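Alpha-L-arabinofuranosidase B (Aspergillus kawachii, PDB 6SXT) hydrolyses terminal non-reducing alpha-L-arabinofuranosyl residues from arabinoxylan, arabinan and related plant polysaccharides, using a catalytic domain coupled to an arabinose-binding domain. Local coordinates at residues I7-T13 with P300-T304; T329-S335 with A372-T378. All blocks are in the same frame, centred on the assembly; numbering follows the deposited sequence.

Interaction 1. Residues I7-T13 with P300-T304; sequences IYEAGDT and PSDDT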
ATOM      1  N   ILE A   7     -12.672  -6.515  22.388  1.00 17.83           N
ATOM      2  CA  ILE A   7     -11.637  -7.149  23.245  1.00 17.04           C
ATOM      3  C   ILE A   7     -10.874  -6.062  23.977  1.00 18.29           C
ATOM      4  O   ILE A   7     -10.695  -6.146  25.211  1.00 18.33           O
ATOM      5  CB  ILE A   7     -10.750  -8.061  22.416  1.00 17.50           C
ATOM      6  CG1 ILE A   7     -11.578  -9.202  21.836  1.00 18.32           C
ATOM      7  CG2 ILE A   7      -9.557  -8.581  23.202  1.00 18.50           C
ATOM      8  CD1 ILE A   7     -10.969  -9.945  20.724  1.00 18.48           C
ATOM      9  N   TYR A   8     -10.431  -5.008  23.283  1.00 16.81           N
ATOM     10  CA  TYR A   8      -9.704  -3.913  23.929  1.00 17.21           C
ATOM     11  C   TYR A   8     -10.601  -3.244  24.976  1.00 19.09           C
ATOM     12  O   TYR A   8     -10.121  -2.935  26.088  1.00 18.49           O
ATOM     13  CB  TYR A   8      -9.203  -2.875  22.924  1.00 17.15           C
ATOM     14  CG  TYR A   8      -7.929  -3.252  22.228  1.00 16.31           C
ATOM     15  CD1 TYR A   8      -6.738  -3.333  22.918  1.00 15.53           C
ATOM     16  CD2 TYR A   8      -7.872  -3.482  20.855  1.00 15.70           C
ATOM     17  CE1 TYR A   8      -5.538  -3.617  22.272  1.00 16.99           C
ATOM     18  CE2 TYR A   8      -6.670  -3.772  20.195  1.00 15.68           C
ATOM     19  CZ  TYR A   8      -5.500  -3.843  20.906  1.00 17.10           C
ATOM     20  OH  TYR A   8      -4.332  -4.072  20.229  1.00 16.97           O
ATOM     21  N   GLU A   9     -11.888  -3.065  24.678  1.00 18.87           N
ATOM     22  CA  GLU A   9     -12.816  -2.428  25.635  1.00 20.49           C
ATOM     23  C   GLU A   9     -12.920  -3.319  26.880  1.00 21.03           C
ATOM     24  O   GLU A   9     -12.913  -2.748  28.015  1.00 21.37           O
ATOM     25  CB  GLU A   9     -14.170  -2.259  24.974  1.00 23.36           C
ATOM     26  CG  GLU A   9     -15.290  -1.942  25.952  1.00 29.52           C
ATOM     27  CD  GLU A   9     -15.147  -0.644  26.682  1.00 40.33           C
ATOM     28  OE1 GLU A   9     -14.775   0.358  26.019  1.00 41.40           O
ATOM     29  OE2 GLU A   9     -15.573  -0.610  27.880  1.00 46.73           O
ATOM     30  N   ALA A  10     -13.011  -4.623  26.713  1.00 20.02           N
ATOM     31  CA  ALA A  10     -13.164  -5.579  27.844  1.00 21.67           C
ATOM     32  C   ALA A  10     -11.904  -5.536  28.714  1.00 24.90           C
ATOM     33  O   ALA A  10     -11.991  -5.845  29.905  1.00 24.84           O
ATOM     34  CB  ALA A  10     -13.410  -6.966  27.350  1.00 23.66           C
ATOM     35  N   GLY A  11     -10.751  -5.174  28.159  1.00 21.40           N
ATOM     36  CA  GLY A  11      -9.494  -5.045  28.913  1.00 23.65           C
ATOM     37  C   GLY A  11      -9.332  -3.690  29.537  1.00 22.23           C
ATOM     38  O   GLY A  11      -8.233  -3.422  30.074  1.00 26.75           O
ATOM     39  N   ASP A  12     -10.320  -2.807  29.423  1.00 21.90           N
ATOM     40  CA  ASP A  12     -10.355  -1.434  29.978  1.00 23.66           C
ATOM     41  C   ASP A  12      -9.256  -0.586  29.334  1.00 23.19           C
ATOM     42  O   ASP A  12      -8.819   0.407  29.918  1.00 22.31           O
ATOM     43  CB  ASP A  12     -10.152  -1.463  31.507  1.00 31.62           C
ATOM     44  CG  ASP A  12     -11.318  -2.100  32.241  1.00 40.68           C
ATOM     45  OD1 ASP A  12     -12.453  -1.859  31.821  1.00 49.89           O
ATOM     46  OD2 ASP A  12     -11.072  -2.857  33.229  1.00 59.61           O
ATOM     47  N   THR A  13      -8.922  -0.878  28.068  1.00 20.20           N
ATOM     48  CA  THR A  13      -7.993  -0.058  27.251  1.00 18.98           C
ATOM     49  C   THR A  13      -8.675   0.113  25.899  1.00 20.39           C
ATOM     50  O   THR A  13      -8.259  -0.497  24.905  1.00 18.66           O
ATOM     51  CB  THR A  13      -6.606  -0.700  27.133  1.00 21.47           C
ATOM     52  OG1 THR A  13      -6.705  -2.018  26.556  1.00 20.71           O
ATOM     53  CG2 THR A  13      -5.937  -0.800  28.490  1.00 21.51           C
ATOM     54  N   PRO A 300      -2.448  -1.678  26.863  1.00 18.00           N
ATOM     55  CA  PRO A 300      -3.127  -2.973  26.871  1.00 18.32           C
ATOM     56  C   PRO A 300      -2.270  -4.061  27.507  1.00 18.67           C
ATOM     57  O   PRO A 300      -1.046  -4.051  27.355  1.00 17.89           O
ATOM     58  CB  PRO A 300      -3.283  -3.314  25.384  1.00 19.49           C
ATOM     59  CG  PRO A 300      -3.253  -1.973  24.713  1.00 20.56           C
ATOM     60  CD  PRO A 300      -2.235  -1.171  25.503  1.00 18.72           C
ATOM     61  N   SER A 301      -2.954  -4.953  28.207  1.00 18.09           N
ATOM     62  CA  SER A 301      -2.290  -6.162  28.747  1.00 17.87           C
ATOM     63  C   SER A 301      -1.852  -7.061  27.592  1.00 16.60           C
ATOM     64  O   SER A 301      -2.431  -7.059  26.503  1.00 17.15           O
ATOM     65  CB  SER A 301      -3.162  -6.903  29.688  1.00 18.76           C
ATOM     66  OG  SER A 301      -4.298  -7.486  29.033  1.00 19.72           O
ATOM     67  N   ASP A 302      -0.844  -7.896  27.856  1.00 16.99           N
ATOM     68  CA  ASP A 302      -0.464  -8.938  26.904  1.00 16.98           C
ATOM     69  C   ASP A 302      -1.689  -9.816  26.607  1.00 17.47           C
ATOM     70  O   ASP A 302      -1.839 -10.225  25.428  1.00 17.99           O
ATOM     71  CB  ASP A 302       0.709  -9.825  27.338  1.00 18.16           C
ATOM     72  CG  ASP A 302       2.075  -9.167  27.306  1.00 21.30           C
ATOM     73  OD1 ASP A 302       2.140  -7.920  27.033  1.00 21.77           O
ATOM     74  OD2 ASP A 302       3.066  -9.885  27.486  1.00 18.93           O
ATOM     75  N   ASP A 303      -2.481 -10.129  27.631  1.00 18.42           N
ATOM     76  CA  ASP A 303      -3.661 -11.014  27.469  0.50 20.01           C
ATOM     77  C   ASP A 303      -4.634 -10.386  26.464  1.00 18.05           C
ATOM     78  O   ASP A 303      -5.153 -11.106  25.609  1.00 18.79           O
ATOM     79  CB  ASP A 303      -4.396 -11.218  28.791  0.50 24.69           C
ATOM     80  CG  ASP A 303      -5.498 -12.258  28.697  0.50 30.59           C
ATOM     81  OD1 ASP A 303      -5.167 -13.452  28.501  0.50 35.63           O
ATOM     82  OD2 ASP A 303      -6.680 -11.871  28.835  0.50 37.86           O
ATOM     83  N   THR A 304      -4.884  -9.105  26.594  1.00 17.91           N
ATOM     84  CA  THR A 304      -5.849  -8.410  25.691  1.00 17.50           C
ATOM     85  C   THR A 304      -5.320  -8.526  24.274  1.00 17.53           C
ATOM     86  O   THR A 304      -6.057  -8.904  23.377  1.00 16.74           O
ATOM     87  CB  THR A 304      -5.996  -6.959  26.101  1.00 17.83           C
ATOM     88  OG1 THR A 304      -6.656  -6.911  27.374  1.00 18.76           O
ATOM     89  CG2 THR A 304      -6.733  -6.108  25.097  1.00 18.56           C
TER
HETATM   90  O   HOH W   1      -9.619  -8.067  26.903  1.00 37.65           O
HETATM   91  O   HOH W   2      -5.960  -4.372  28.170  1.00 21.82           O

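Interaction 2. Residues T329-S335 with A372-T378; sequences TSGEVVS and ASWTVVT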
ATOM      1  N   THR A 329       0.304 -16.438 -20.115  1.00 26.64           N
ATOM      2  CA  THR A 329       1.045 -17.606 -19.578  0.50 26.53           C
ATOM      3  C   THR A 329       2.540 -17.338 -19.751  1.00 26.47           C
ATOM      4  O   THR A 329       2.906 -16.800 -20.798  1.00 28.15           O
ATOM      5  CB  THR A 329       0.680 -18.907 -20.312  0.50 30.01           C
ATOM      6  OG1 THR A 329      -0.726 -18.943 -20.560  0.50 31.89           O
ATOM      7  CG2 THR A 329       1.088 -20.135 -19.535  0.50 29.01           C
ATOM      8  N   SER A 330       3.339 -17.721 -18.799  1.00 25.01           N
ATOM      9  CA  SER A 330       4.796 -17.515 -18.870  1.00 25.45           C
ATOM     10  C   SER A 330       5.370 -18.217 -20.109  1.00 27.14           C
ATOM     11  O   SER A 330       5.007 -19.400 -20.368  1.00 28.67           O
ATOM     12  CB  SER A 330       5.445 -18.015 -17.661  1.00 28.58           C
ATOM     13  OG  SER A 330       6.812 -17.604 -17.663  1.00 36.27           O
ATOM     14  N   GLY A 331       6.123 -17.475 -20.893  1.00 26.17           N
ATOM     15  CA  GLY A 331       6.751 -18.005 -22.130  1.00 27.38           C
ATOM     16  C   GLY A 331       5.964 -17.677 -23.381  1.00 27.19           C
ATOM     17  O   GLY A 331       6.526 -17.856 -24.481  1.00 27.99           O
ATOM     18  N   GLU A 332       4.698 -17.244 -23.272  1.00 24.42           N
ATOM     19  CA  GLU A 332       3.888 -16.710 -24.370  1.00 24.90           C
ATOM     20  C   GLU A 332       4.608 -15.514 -24.988  1.00 25.30           C
ATOM     21  O   GLU A 332       5.157 -14.708 -24.244  1.00 26.60           O
ATOM     22  CB  GLU A 332       2.536 -16.264 -23.799  1.00 26.19           C
ATOM     23  CG  GLU A 332       1.493 -15.831 -24.785  1.00 30.14           C
ATOM     24  CD  GLU A 332       0.198 -15.357 -24.152  1.00 30.93           C
ATOM     25  OE1 GLU A 332       0.100 -15.412 -22.903  1.00 29.65           O
ATOM     26  OE2 GLU A 332      -0.687 -14.867 -24.875  1.00 31.41           O
ATOM     27  N   VAL A 333       4.575 -15.372 -26.310  1.00 22.30           N
ATOM     28  CA  VAL A 333       5.063 -14.147 -26.977  1.00 22.23           C
ATOM     29  C   VAL A 333       3.884 -13.431 -27.596  1.00 21.15           C
ATOM     30  O   VAL A 333       3.095 -14.076 -28.277  1.00 24.29           O
ATOM     31  CB  VAL A 333       6.136 -14.487 -28.040  1.00 23.92           C
ATOM     32  CG1 VAL A 333       6.851 -13.227 -28.465  1.00 23.89           C
ATOM     33  CG2 VAL A 333       7.097 -15.520 -27.483  1.00 25.39           C
ATOM     34  N   VAL A 334       3.763 -12.141 -27.364  1.00 20.97           N
ATOM     35  CA  VAL A 334       2.567 -11.381 -27.773  1.00 21.43           C
ATOM     36  C   VAL A 334       2.969 -10.094 -28.459  1.00 20.37           C
ATOM     37  O   VAL A 334       4.077  -9.588 -28.231  1.00 21.06           O
ATOM     38  CB  VAL A 334       1.666 -11.063 -26.544  1.00 20.48           C
ATOM     39  CG1 VAL A 334       1.249 -12.337 -25.838  1.00 20.75           C
ATOM     40  CG2 VAL A 334       2.337 -10.083 -25.603  1.00 23.47           C
ATOM     41  N   SER A 335       2.005  -9.501 -29.163  1.00 20.49           N
ATOM     42  CA  SER A 335       2.055  -8.091 -29.539  1.00 20.98           C
ATOM     43  C   SER A 335       0.815  -7.454 -28.907  1.00 22.07           C
ATOM     44  O   SER A 335      -0.200  -8.154 -28.719  1.00 23.96           O
ATOM     45  CB  SER A 335       2.137  -7.877 -31.058  1.00 24.20           C
ATOM     46  OG  SER A 335       3.394  -8.403 -31.525  1.00 23.66           O
ATOM     47  N   ALA A 372       8.179  -4.874 -31.460  1.00 21.13           N
ATOM     48  CA  ALA A 372       6.721  -4.914 -31.132  1.00 20.76           C
ATOM     49  C   ALA A 372       6.322  -6.289 -30.619  1.00 20.97           C
ATOM     50  O   ALA A 372       5.106  -6.590 -30.631  1.00 23.24           O
ATOM     51  CB  ALA A 372       5.936  -4.547 -32.335  1.00 21.90           C
ATOM     52  N   SER A 373       7.279  -7.133 -30.259  1.00 19.36           N
ATOM     53  CA  SER A 373       6.997  -8.486 -29.756  1.00 20.34           C
ATOM     54  C   SER A 373       7.583  -8.617 -28.360  1.00 21.88           C
ATOM     55  O   SER A 373       8.706  -8.137 -28.101  1.00 21.30           O
ATOM     56  CB  SER A 373       7.501  -9.570 -30.706  1.00 22.18           C
ATOM     57  OG  SER A 373       6.863  -9.390 -31.941  1.00 21.13           O
ATOM     58  N   TRP A 374       6.843  -9.271 -27.454  1.00 20.09           N
ATOM     59  CA  TRP A 374       7.158  -9.296 -26.005  1.00 19.81           C
ATOM     60  C   TRP A 374       6.971 -10.701 -25.464  1.00 18.83           C
ATOM     61  O   TRP A 374       5.896 -11.300 -25.664  1.00 20.59           O
ATOM     62  CB  TRP A 374       6.255  -8.283 -25.287  1.00 19.56           C
ATOM     63  CG  TRP A 374       6.404  -6.889 -25.811  1.00 19.31           C
ATOM     64  CD1 TRP A 374       5.651  -6.278 -26.770  1.00 19.24           C
ATOM     65  CD2 TRP A 374       7.484  -6.002 -25.529  1.00 18.33           C
ATOM     66  NE1 TRP A 374       6.122  -5.027 -27.015  1.00 19.44           N
ATOM     67  CE2 TRP A 374       7.261  -4.838 -26.285  1.00 18.97           C
ATOM     68  CE3 TRP A 374       8.580  -6.059 -24.663  1.00 19.35           C
ATOM     69  CZ2 TRP A 374       8.093  -3.727 -26.200  1.00 20.12           C
ATOM     70  CZ3 TRP A 374       9.416  -4.977 -24.600  1.00 19.43           C
ATOM     71  CH2 TRP A 374       9.172  -3.827 -25.365  1.00 20.39           C
ATOM     72  N   THR A 375       7.978 -11.250 -24.833  1.00 19.92           N
ATOM     73  CA  THR A 375       7.911 -12.527 -24.124  1.00 20.17           C
ATOM     74  C   THR A 375       7.342 -12.231 -22.724  1.00 19.32           C
ATOM     75  O   THR A 375       7.929 -11.459 -21.984  1.00 20.89           O
ATOM     76  CB  THR A 375       9.259 -13.214 -24.028  1.00 23.70           C
ATOM     77  OG1 THR A 375       9.813 -13.286 -25.367  1.00 23.78           O
ATOM     78  CG2 THR A 375       9.102 -14.588 -23.413  1.00 24.02           C
ATOM     79  N   VAL A 376       6.252 -12.890 -22.420  1.00 22.51           N
ATOM     80  CA  VAL A 376       5.601 -12.683 -21.091  1.00 24.07           C
ATOM     81  C   VAL A 376       6.243 -13.659 -20.131  1.00 24.81           C
ATOM     82  O   VAL A 376       6.388 -14.866 -20.447  1.00 31.43           O
ATOM     83  CB  VAL A 376       4.077 -12.859 -21.193  1.00 29.35           C
ATOM     84  CG1 VAL A 376       3.440 -12.433 -19.857  1.00 34.18           C
ATOM     85  CG2 VAL A 376       3.497 -12.018 -22.296  1.00 29.73           C
ATOM     86  N   VAL A 377       6.698 -13.179 -18.988  1.00 20.98           N
ATOM     87  CA  VAL A 377       7.307 -14.060 -17.991  1.00 21.37           C
ATOM     88  C   VAL A 377       6.626 -13.817 -16.637  1.00 20.86           C
ATOM     89  O   VAL A 377       6.037 -12.749 -16.411  1.00 19.95           O
ATOM     90  CB  VAL A 377       8.807 -13.866 -17.899  1.00 27.35           C
ATOM     91  CG1 VAL A 377       9.477 -13.956 -19.285  1.00 29.88           C
ATOM     92  CG2 VAL A 377       9.206 -12.614 -17.239  1.00 26.44           C
ATOM     93  N   THR A 378       6.798 -14.770 -15.766  1.00 20.82           N
ATOM     94  CA  THR A 378       6.327 -14.624 -14.371  1.00 19.09           C
ATOM     95  C   THR A 378       6.820 -13.289 -13.834  1.00 20.18           C
ATOM     96  O   THR A 378       8.013 -12.915 -13.932  1.00 21.94           O
ATOM     97  CB  THR A 378       6.781 -15.801 -13.512  1.00 23.05           C
ATOM     98  OG1 THR A 378       6.321 -16.956 -14.192  1.00 22.93           O
ATOM     99  CG2 THR A 378       6.201 -15.715 -12.111  1.00 22.63           C
TER

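Interaction 1. Residues I7-T13 with P300-T304
Thr-304 faces the C-terminal turn of helix 4-10, and its two branches divide the work between Tyr-8 and Gly-11. CB points at the other segment. From it CG2 leaves opposite the backbone N and reaches the tyrosine, 3.5 Å from Tyr-8 CD1 and near Tyr-8 CA. OG1 (chi1 -68°) swings to the polar side, 3.7 Å from Gly-11 CA; a residue without a beta carbon suits this place because the hydroxyl lies close against the backbone. A threonine serves well here, since it offers a methyl to the ring and a hydroxyl to the polar side.

That hydroxyl bonds to Ser-301 OG at 2.9 Å and to two waters, which make the polar connections between the segments. One donates to Ile-7 O. The other has four partners: it donates to Gly-11 O, accepts from Ser-301 N, and bonds to Thr-13 OG1 and, at 2.8 Å, to Thr-304 OG1.

On the apolar side, Pro-300 CG sits obliquely to the Tyr-8 ring, 3.7 Å from Tyr-8 CE1, while Pro-300 CB lies in plane at the ring edge. The methyl Thr-13 CG2 also rests 3.9 Å from Pro-300 CA. Val-294 and Thr-296 of strand 288-296 touch the same tyrosine. Ile-7 extends the packing along helix 302-315, its side chain meeting Ser-307, Val-308 and Asn-311.

The arrangement joins two helix termini of the catalytic domain: a Schellman motif ending helix 4-10, with Asp-12 at positive phi, and the start of helix 302-315, with Ser-301 at the N-cap position.

Interaction 2. Residues T329-S335 with A372-T378
Val-334 and Trp-374 form an antiparallel hydrogen-bonded pair, with Val-334 N to Trp-374 O and Trp-374 N to Val-334 O both 2.9 Å. Beyond it two more bonds are almost linear: Val-376 N gives Glu-332 O one of 2.8 Å at 179°, and Gly-331 N gives Val-376 O one of 2.7 Å. At the other end Ser-335 OG donates to Ala-372 O at 2.6 Å, coming in 30° out of the carbonyl plane. Branched valines suit the strands: set between its backbone N and carbonyl carbon, Val-334 CG2 meets Val-376 CG2 at 4.0 Å, and Phe-386 and Phe-388 also touch Val-376.

Strand 386-390 flanks 374-378 and strand 475-479 flanks 333-338 in the beta-trefoil arabinose-binding domain.

Gly-331 gives its bond from within a type II turn, Thr-329 to Glu-332, closed by Glu-332 N to Thr-329 O; its positive phi (98°) favours glycine. Glu-332 OE1 adds a second tie by accepting from Thr-329 N at 3.0 Å. Farther out, Ser-335 OG also bonds to Phe-481 N, and Ser-373 OG to Lys-369 O and Ala-482 N. Trp-374 NE1 bonds to Ile-348 O, and its side chain lies about 8 Å from that of the substrate-binding Leu-452.

The two contacts share no elements: interaction 1 belongs to the catalytic domain and interaction 2 to the arabinose-binding domain, on opposite sides of the chain's centre, with their own centres about 53 Å apart. Most residues touching in interaction 1 are buried, whereas interaction 2 runs from a buried end at Ser-335 to an exposed turn at Ser-330. Their chemistry follows the elements joined. Between 7-13 and 300-304 the backbones stay apart, and side-chain packing and two shared waters make the connection. Neighbouring strands bring their main chains together, and 329-335 and 372-378 are held chiefly by direct peptide hydrogen bonds, over a larger buried surface.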